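Side-chain contacts in fimbrin (Schizosaccharomyces pombe, PDB 1RT8), which binds and crosslinks actin filaments, associates with actin structures that develop and maintain cell polarity, and plays roles in cytokinesis, mating and spore formation: residues E40-E43 / F44-C48; E114-E117 / H118-L121; M343-F346 / K347-N351. All blocks are in the same frame, centred on the assembly; numbering follows the deposited sequence.

Contact 1: residues E40-E43 / F44-C48; sequences ETFE and FFDQC
The ring of Phe-42 receives the edge of Phe-45 on one face. This is a T-shaped pair, with centroids 5.7 Å apart and planes at 85°. The leading edge atom, Phe-45 CD1, stands 4.3 Å above the Phe-42 plane, toward the rim of the ring. The backbone N of Asp-46 lies at the edge of the Phe-42 ring, in its plane. Phe-45 in turn has Phe-44 CD2 over the centre of one face, and Phe-44 has Cys-48 SG over one of its own.

Phe-42 turns CG anti to its backbone N (chi1 -173°), which lays the ring back along the first helical turn. Its CE2 packs tightly on CB of Phe-45, at 3.2 Å. The Asp-46 carboxylate lies obliquely at the rim, on the side opposite Phe-45. Its plane is only 16° from that of the ring, and OD2 comes to 2.9 Å from Phe-42 CD2. Asp-46 OD1 also forms a salt bridge with Lys-49.

The backbone opens the short helix 43-47. Glu-43 O accepts a bond from Gln-47 N at 3.0 Å and a weak one from Asp-46 N. Phe-42 O takes a weak bond from Phe-45 N. The Gln-47 chain bends at chi2, and its CG rests 3.2 Å from Glu-43 O.

The turn belongs to the first calponin-homology domain. Phe-42 and Phe-45 meet Glu-117 of helix 117-131, and Phe-45 also meets Ile-120. Phe-44 touches Val-124 of that helix and Ile-18 and Ile-21 of helix 11-25.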
loop_
_atom_site.group_PDB
_atom_site.type_symbol
_atom_site.label_atom_id
_atom_site.label_comp_id
_atom_site.label_asym_id
_atom_site.label_seq_id
_atom_site.Cartn_x
_atom_site.Cartn_y
_atom_site.Cartn_z
ATOM N N GLU A 40 -27.320 4.636 -6.659
ATOM C CA GLU A 40 -27.711 4.538 -8.065
ATOM C C GLU A 40 -27.448 5.794 -8.896
ATOM O O GLU A 40 -28.152 6.027 -9.879
ATOM C CB GLU A 40 -29.204 4.204 -8.188
ATOM C CG GLU A 40 -29.683 2.961 -7.440
ATOM C CD GLU A 40 -28.900 1.700 -7.796
ATOM O OE1 GLU A 40 -28.617 1.468 -9.006
ATOM O OE2 GLU A 40 -28.580 0.938 -6.853
ATOM N N THR A 41 -26.446 6.593 -8.530
ATOM C CA THR A 41 -26.165 7.823 -9.284
ATOM C C THR A 41 -24.722 8.331 -9.215
ATOM O O THR A 41 -23.909 7.839 -8.432
ATOM C CB THR A 41 -27.086 8.982 -8.818
ATOM O OG1 THR A 41 -26.944 9.160 -7.402
ATOM C CG2 THR A 41 -28.546 8.689 -9.141
ATOM N N PHE A 42 -24.424 9.333 -10.045
ATOM C CA PHE A 42 -23.096 9.964 -10.097
ATOM C C PHE A 42 -22.805 10.548 -8.713
ATOM O O PHE A 42 -21.655 10.595 -8.289
ATOM C CB PHE A 42 -23.074 11.086 -11.171
ATOM C CG PHE A 42 -21.690 11.699 -11.439
ATOM C CD1 PHE A 42 -21.181 11.778 -12.753
ATOM C CD2 PHE A 42 -20.905 12.197 -10.401
ATOM C CE1 PHE A 42 -19.905 12.337 -13.007
ATOM C CE2 PHE A 42 -19.621 12.760 -10.652
ATOM C CZ PHE A 42 -19.130 12.828 -11.953
ATOM N N GLU A 43 -23.858 10.974 -8.017
ATOM C CA GLU A 43 -23.748 11.559 -6.679
ATOM C C GLU A 43 -22.410 11.312 -6.006
ATOM O O GLU A 43 -21.703 12.245 -5.632
ATOM C CB GLU A 43 -24.847 11.008 -5.772
ATOM C CG GLU A 43 -26.219 11.541 -6.071
ATOM C CD GLU A 43 -26.331 13.015 -5.772
ATOM O OE1 GLU A 43 -25.672 13.816 -6.469
ATOM O OE2 GLU A 43 -27.078 13.369 -4.834
ATOM N N PHE A 44 -22.083 10.037 -5.852
ATOM C CA PHE A 44 -20.849 9.615 -5.215
ATOM C C PHE A 44 -19.567 10.250 -5.750
ATOM O O PHE A 44 -18.747 10.742 -4.976
ATOM C CB PHE A 44 -20.716 8.099 -5.319
ATOM C CG PHE A 44 -19.421 7.576 -4.790
ATOM C CD1 PHE A 44 -19.134 7.647 -3.432
ATOM C CD2 PHE A 44 -18.477 7.025 -5.651
ATOM C CE1 PHE A 44 -17.921 7.176 -2.936
ATOM C CE2 PHE A 44 -17.262 6.551 -5.165
ATOM C CZ PHE A 44 -16.984 6.627 -3.805
ATOM N N PHE A 45 -19.379 10.227 -7.064
ATOM C CA PHE A 45 -18.158 10.772 -7.639
ATOM C C PHE A 45 -18.017 12.273 -7.431
ATOM O O PHE A 45 -16.898 12.782 -7.305
ATOM C CB PHE A 45 -18.069 10.400 -9.121
ATOM C CG PHE A 45 -18.114 8.919 -9.362
ATOM C CD1 PHE A 45 -19.293 8.299 -9.766
ATOM C CD2 PHE A 45 -16.988 8.136 -9.136
ATOM C CE1 PHE A 45 -19.348 6.918 -9.941
ATOM C CE2 PHE A 45 -17.032 6.759 -9.305
ATOM C CZ PHE A 45 -18.216 6.149 -9.709
ATOM N N ASP A 46 -19.140 12.982 -7.379
ATOM C CA ASP A 46 -19.098 14.417 -7.141
ATOM C C ASP A 46 -18.732 14.623 -5.681
ATOM O O ASP A 46 -18.017 15.564 -5.333
ATOM C CB ASP A 46 -20.452 15.066 -7.417
ATOM C CG ASP A 46 -20.750 15.184 -8.892
ATOM O OD1 ASP A 46 -19.897 15.728 -9.630
ATOM O OD2 ASP A 46 -21.839 14.739 -9.313
ATOM N N GLN A 47 -19.227 13.730 -4.833
ATOM C CA GLN A 47 -18.949 13.794 -3.407
ATOM C C GLN A 47 -17.490 13.446 -3.106
ATOM O O GLN A 47 -17.010 13.698 -2.001
ATOM C CB GLN A 47 -19.864 12.832 -2.646
ATOM C CG GLN A 47 -21.321 13.250 -2.614
ATOM C CD GLN A 47 -21.506 14.609 -1.974
ATOM O OE1 GLN A 47 -20.951 14.882 -0.912
ATOM N NE2 GLN A 47 -22.291 15.469 -2.614
ATOM N N CYS A 48 -16.791 12.869 -4.085
ATOM C CA CYS A 48 -15.394 12.484 -3.896
ATOM C C CYS A 48 -14.394 13.550 -4.323
ATOM O O CYS A 48 -13.203 13.437 -4.039
ATOM C CB CYS A 48 -15.096 11.191 -4.655
ATOM S SG CYS A 48 -15.702 9.690 -3.834
#

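Contact 2: residues E114-E117 / H118-L121; sequences EGRE and HLIL. With SO4 (sulfate ion), chain B.
Arg-116 and Leu-119 run side by side, pointing the same way, at the N-terminus of helix 117-131. Arg-116 is the N-cap residue. Just before it, Gly-115 has positive phi and ends helix 109-113 in a Schellman motif. Leu-119 CD1 lies over one face of the Arg-116 guanidinium, toward its rim, 3.6 Å from NH1. It also rests against CB of Arg-116. The arginine chain is bent at chi2 (-69°) and again at chi3, which folds its end back over the leucine.

A sulfate, probably from the crystallisation liquor, sits at this helix end. His-118 N gives a bond to sulfate O2 at 2.9 Å, and Glu-117 N gives one to O1. Arg-116 NH1 adds a weak bond to O4. First-turn amides and a guanidinium gather round one anion; the N-terminal end of a helix is a common anion site. The imidazole of His-118 presents its edge to the sulfate, with O3 in the ring plane and 3.2 Å from CD2.

Ile-120 CB points toward 114-117. Ile-120 N bonds to Arg-116 O, and Leu-121 N bonds to Glu-117 O. Ile-120 CB and CG1 crowd the same Arg-116 carbonyl, while CD1 reaches Gly-115 CA at 3.6 Å.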
loop_
_atom_site.group_PDB
_atom_site.type_symbol
_atom_site.label_atom_id
_atom_site.label_comp_id
_atom_site.label_asym_id
_atom_site.label_seq_id
_atom_site.Cartn_x
_atom_site.Cartn_y
_atom_site.Cartn_z
ATOM N N GLU A 114 -12.103 16.276 -10.882
ATOM C CA GLU A 114 -13.034 16.224 -12.005
ATOM C C GLU A 114 -14.069 15.112 -11.885
ATOM O O GLU A 114 -14.968 15.008 -12.719
ATOM C CB GLU A 114 -12.265 16.053 -13.316
ATOM C CG GLU A 114 -11.503 17.289 -13.766
ATOM C CD GLU A 114 -10.478 16.984 -14.844
ATOM O OE1 GLU A 114 -10.641 15.962 -15.547
ATOM O OE2 GLU A 114 -9.515 17.769 -14.997
ATOM N N GLY A 115 -13.943 14.282 -10.856
ATOM C CA GLY A 115 -14.882 13.192 -10.672
ATOM C C GLY A 115 -14.772 12.059 -11.684
ATOM O O GLY A 115 -15.781 11.435 -12.011
ATOM N N ARG A 116 -13.565 11.786 -12.185
ATOM C CA ARG A 116 -13.372 10.702 -13.151
ATOM C C ARG A 116 -13.927 9.444 -12.494
ATOM O O ARG A 116 -13.409 8.994 -11.472
ATOM C CB ARG A 116 -11.886 10.500 -13.455
ATOM C CG ARG A 116 -11.168 11.727 -13.993
ATOM C CD ARG A 116 -11.619 12.102 -15.398
ATOM N NE ARG A 116 -10.460 12.271 -16.267
ATOM C CZ ARG A 116 -9.961 11.318 -17.051
ATOM N NH1 ARG A 116 -10.531 10.120 -17.095
ATOM N NH2 ARG A 116 -8.868 11.553 -17.766
ATOM N N GLU A 117 -14.975 8.878 -13.083
ATOM C CA GLU A 117 -15.628 7.703 -12.521
ATOM C C GLU A 117 -14.821 6.416 -12.453
ATOM O O GLU A 117 -14.769 5.787 -11.398
ATOM C CB GLU A 117 -16.947 7.446 -13.251
ATOM C CG GLU A 117 -17.945 8.574 -13.057
ATOM C CD GLU A 117 -19.327 8.227 -13.556
ATOM O OE1 GLU A 117 -20.247 9.049 -13.356
ATOM O OE2 GLU A 117 -19.494 7.135 -14.144
ATOM N N HIS A 118 -14.202 6.017 -13.560
ATOM C CA HIS A 118 -13.410 4.790 -13.578
ATOM C C HIS A 118 -12.183 4.906 -12.688
ATOM O O HIS A 118 -11.870 3.990 -11.924
ATOM C CB HIS A 118 -12.985 4.450 -15.008
ATOM C CG HIS A 118 -14.094 3.894 -15.846
ATOM N ND1 HIS A 118 -14.629 2.642 -15.635
ATOM C CD2 HIS A 118 -14.797 4.436 -16.869
ATOM C CE1 HIS A 118 -15.615 2.436 -16.491
ATOM N NE2 HIS A 118 -15.738 3.510 -17.251
ATOM N N LEU A 119 -11.488 6.034 -12.786
ATOM C CA LEU A 119 -10.302 6.263 -11.978
ATOM C C LEU A 119 -10.660 6.279 -10.491
ATOM O O LEU A 119 -10.022 5.603 -9.687
ATOM C CB LEU A 119 -9.643 7.581 -12.394
ATOM C CG LEU A 119 -8.947 7.532 -13.759
ATOM C CD1 LEU A 119 -8.686 8.927 -14.282
ATOM C CD2 LEU A 119 -7.654 6.758 -13.625
ATOM N N ILE A 120 -11.688 7.033 -10.121
ATOM C CA ILE A 120 -12.104 7.098 -8.721
ATOM C C ILE A 120 -12.551 5.725 -8.189
ATOM O O ILE A 120 -12.105 5.285 -7.129
ATOM C CB ILE A 120 -13.252 8.112 -8.534
ATOM C CG1 ILE A 120 -12.678 9.534 -8.528
ATOM C CG2 ILE A 120 -14.020 7.819 -7.242
ATOM C CD1 ILE A 120 -13.735 10.623 -8.420
ATOM N N LEU A 121 -13.435 5.052 -8.921
ATOM C CA LEU A 121 -13.908 3.743 -8.475
ATOM C C LEU A 121 -12.738 2.757 -8.452
ATOM O O LEU A 121 -12.689 1.851 -7.618
ATOM C CB LEU A 121 -15.027 3.231 -9.392
ATOM C CG LEU A 121 -15.985 2.222 -8.732
ATOM C CD1 LEU A 121 -16.569 2.823 -7.456
ATOM C CD2 LEU A 121 -17.099 1.840 -9.696
HETATM S S SO4 B . -14.111 8.414 -16.705
HETATM O O1 SO4 B . -15.593 8.837 -16.197
HETATM O O2 SO4 B . -13.418 7.948 -15.517
HETATM O O3 SO4 B . -14.199 7.501 -17.632
HETATM O O4 SO4 B . -13.544 9.673 -17.120
#

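Contact 3: residues M343-F346 / K347-N351; sequences MMRF and KAVEN
Lys-347 and Phe-346 lie side by side on the first turn of helix 345-361, where Met-344 is the N-cap. The helix belongs to the third calponin-homology domain, in the second actin-binding region. The aliphatic part of the lysine covers one face of the ring in a CH-pi contact. Lys-347 CG stands 3.8 Å from the centroid of the Phe-346 ring, 15° off the normal, and Lys-347 CE continues past Phe-346 CZ. Phe-346 holds CG between its backbone N and carbonyl carbon (chi1 78°), which tips the ring over the lysine. Glu-350 comes to the ring from another direction. Its OE2 lies at the edge in the ring plane, 3.8 Å from Phe-346 CD1, with the carboxylate at a right angle to the ring. Glu-350 OE1 is hydrogen-bonded to Asn-334 ND2.

Met-343, just before the N-cap, crosses Lys-347 at about a right angle, CG meeting CB of the lysine at 3.6 Å. Its thioether passes beside Ala-348 toward Asn-351, whose ND2 bonds to the backbone O of Asn-334 and of Asp-312.

Two amides reach Met-344 O: Ala-348 N at 3.1 Å, and Lys-347 N more weakly. The guanidinium of Arg-345 carries Val-349 CG2 over one face and forms a salt bridge with Asp-376. Met-343 SD lies 3.5 Å from Ala-348 N and 3.6 Å from Asn-351 ND2.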
loop_
_atom_site.group_PDB
_atom_site.type_symbol
_atom_site.label_atom_id
_atom_site.label_comp_id
_atom_site.label_asym_id
_atom_site.label_seq_id
_atom_site.Cartn_x
_atom_site.Cartn_y
_atom_site.Cartn_z
ATOM N N MET A 343 15.533 -20.292 -10.550
ATOM C CA MET A 343 16.551 -20.145 -11.585
ATOM C C MET A 343 17.798 -20.894 -11.126
ATOM O O MET A 343 18.069 -20.969 -9.930
ATOM C CB MET A 343 16.881 -18.659 -11.772
ATOM C CG MET A 343 17.905 -18.356 -12.854
ATOM S SD MET A 343 18.199 -16.581 -12.987
ATOM C CE MET A 343 16.531 -15.992 -13.454
ATOM N N MET A 344 18.548 -21.467 -12.061
ATOM C CA MET A 344 19.770 -22.164 -11.691
ATOM C C MET A 344 20.686 -21.138 -11.040
ATOM O O MET A 344 20.724 -19.979 -11.457
ATOM C CB MET A 344 20.447 -22.751 -12.919
ATOM C CG MET A 344 19.610 -23.792 -13.627
ATOM S SD MET A 344 20.528 -24.502 -14.988
ATOM C CE MET A 344 20.928 -26.112 -14.294
ATOM N N ARG A 345 21.446 -21.559 -10.037
ATOM C CA ARG A 345 22.306 -20.618 -9.345
ATOM C C ARG A 345 23.269 -19.826 -10.209
ATOM O O ARG A 345 23.318 -18.600 -10.091
ATOM C CB ARG A 345 23.095 -21.302 -8.231
ATOM C CG ARG A 345 23.909 -20.304 -7.420
ATOM C CD ARG A 345 24.078 -20.746 -5.981
ATOM N NE ARG A 345 24.747 -19.721 -5.184
ATOM C CZ ARG A 345 25.998 -19.325 -5.379
ATOM N NH1 ARG A 345 26.721 -19.869 -6.349
ATOM N NH2 ARG A 345 26.526 -18.391 -4.597
ATOM N N PHE A 346 24.036 -20.497 -11.066
ATOM C CA PHE A 346 24.992 -19.771 -11.893
ATOM C C PHE A 346 24.290 -18.729 -12.762
ATOM O O PHE A 346 24.866 -17.690 -13.074
ATOM C CB PHE A 346 25.839 -20.739 -12.743
ATOM C CG PHE A 346 25.140 -21.285 -13.960
ATOM C CD1 PHE A 346 25.338 -20.701 -15.211
ATOM C CD2 PHE A 346 24.332 -22.411 -13.872
ATOM C CE1 PHE A 346 24.742 -21.241 -16.357
ATOM C CE2 PHE A 346 23.732 -22.958 -15.011
ATOM C CZ PHE A 346 23.941 -22.370 -16.258
ATOM N N LYS A 347 23.041 -18.994 -13.137
ATOM C CA LYS A 347 22.294 -18.033 -13.941
ATOM C C LYS A 347 21.881 -16.812 -13.102
ATOM O O LYS A 347 21.922 -15.684 -13.586
ATOM C CB LYS A 347 21.058 -18.687 -14.565
ATOM C CG LYS A 347 21.400 -19.748 -15.580
ATOM C CD LYS A 347 20.244 -20.060 -16.507
ATOM C CE LYS A 347 20.733 -20.931 -17.657
ATOM N NZ LYS A 347 19.699 -21.124 -18.701
ATOM N N ALA A 348 21.491 -17.034 -11.848
ATOM C CA ALA A 348 21.095 -15.920 -10.995
ATOM C C ALA A 348 22.325 -15.071 -10.667
ATOM O O ALA A 348 22.236 -13.846 -10.579
ATOM C CB ALA A 348 20.442 -16.445 -9.705
ATOM N N VAL A 349 23.468 -15.729 -10.484
ATOM C CA VAL A 349 24.710 -15.031 -10.178
ATOM C C VAL A 349 25.138 -14.169 -11.357
ATOM O O VAL A 349 25.649 -13.068 -11.164
ATOM C CB VAL A 349 25.852 -16.016 -9.820
ATOM C CG1 VAL A 349 27.204 -15.294 -9.834
ATOM C CG2 VAL A 349 25.601 -16.603 -8.433
ATOM N N GLU A 350 24.933 -14.663 -12.575
ATOM C CA GLU A 350 25.279 -13.879 -13.752
ATOM C C GLU A 350 24.383 -12.640 -13.760
ATOM O O GLU A 350 24.857 -11.521 -13.957
ATOM C CB GLU A 350 25.078 -14.703 -15.028
ATOM C CG GLU A 350 26.074 -15.855 -15.140
ATOM C CD GLU A 350 25.870 -16.715 -16.372
ATOM O OE1 GLU A 350 24.795 -16.611 -17.005
ATOM O OE2 GLU A 350 26.787 -17.511 -16.692
ATOM N N ASN A 351 23.088 -12.845 -13.529
ATOM C CA ASN A 351 22.141 -11.739 -13.499
ATOM C C ASN A 351 22.524 -10.730 -12.426
ATOM O O ASN A 351 22.478 -9.529 -12.656
ATOM C CB ASN A 351 20.717 -12.245 -13.232
ATOM C CG ASN A 351 20.058 -12.821 -14.473
ATOM O OD1 ASN A 351 20.626 -12.782 -15.570
ATOM N ND2 ASN A 351 18.843 -13.347 -14.309
#

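Overall arrangement
Each contact is local and joins a loop end to the helix it enters, so none closes a long loop. They follow one another in series, neither nested nor crossed. Contact 1 begins helix 43-47, and contact 2 begins helix 117-131. Both lie in the first calponin-homology domain. Their centres are about 10 Å apart and they touch, Phe-45 CD2 reaching Ile-120 CG2 at 3.5 Å, so two remote parts of the chain are tied together. Contact 3 begins helix 345-361 in the third such domain. Its centre is about 52 Å from that of contact 1, on the opposite side of the chain's centre, and about 44 Å from that of contact 2.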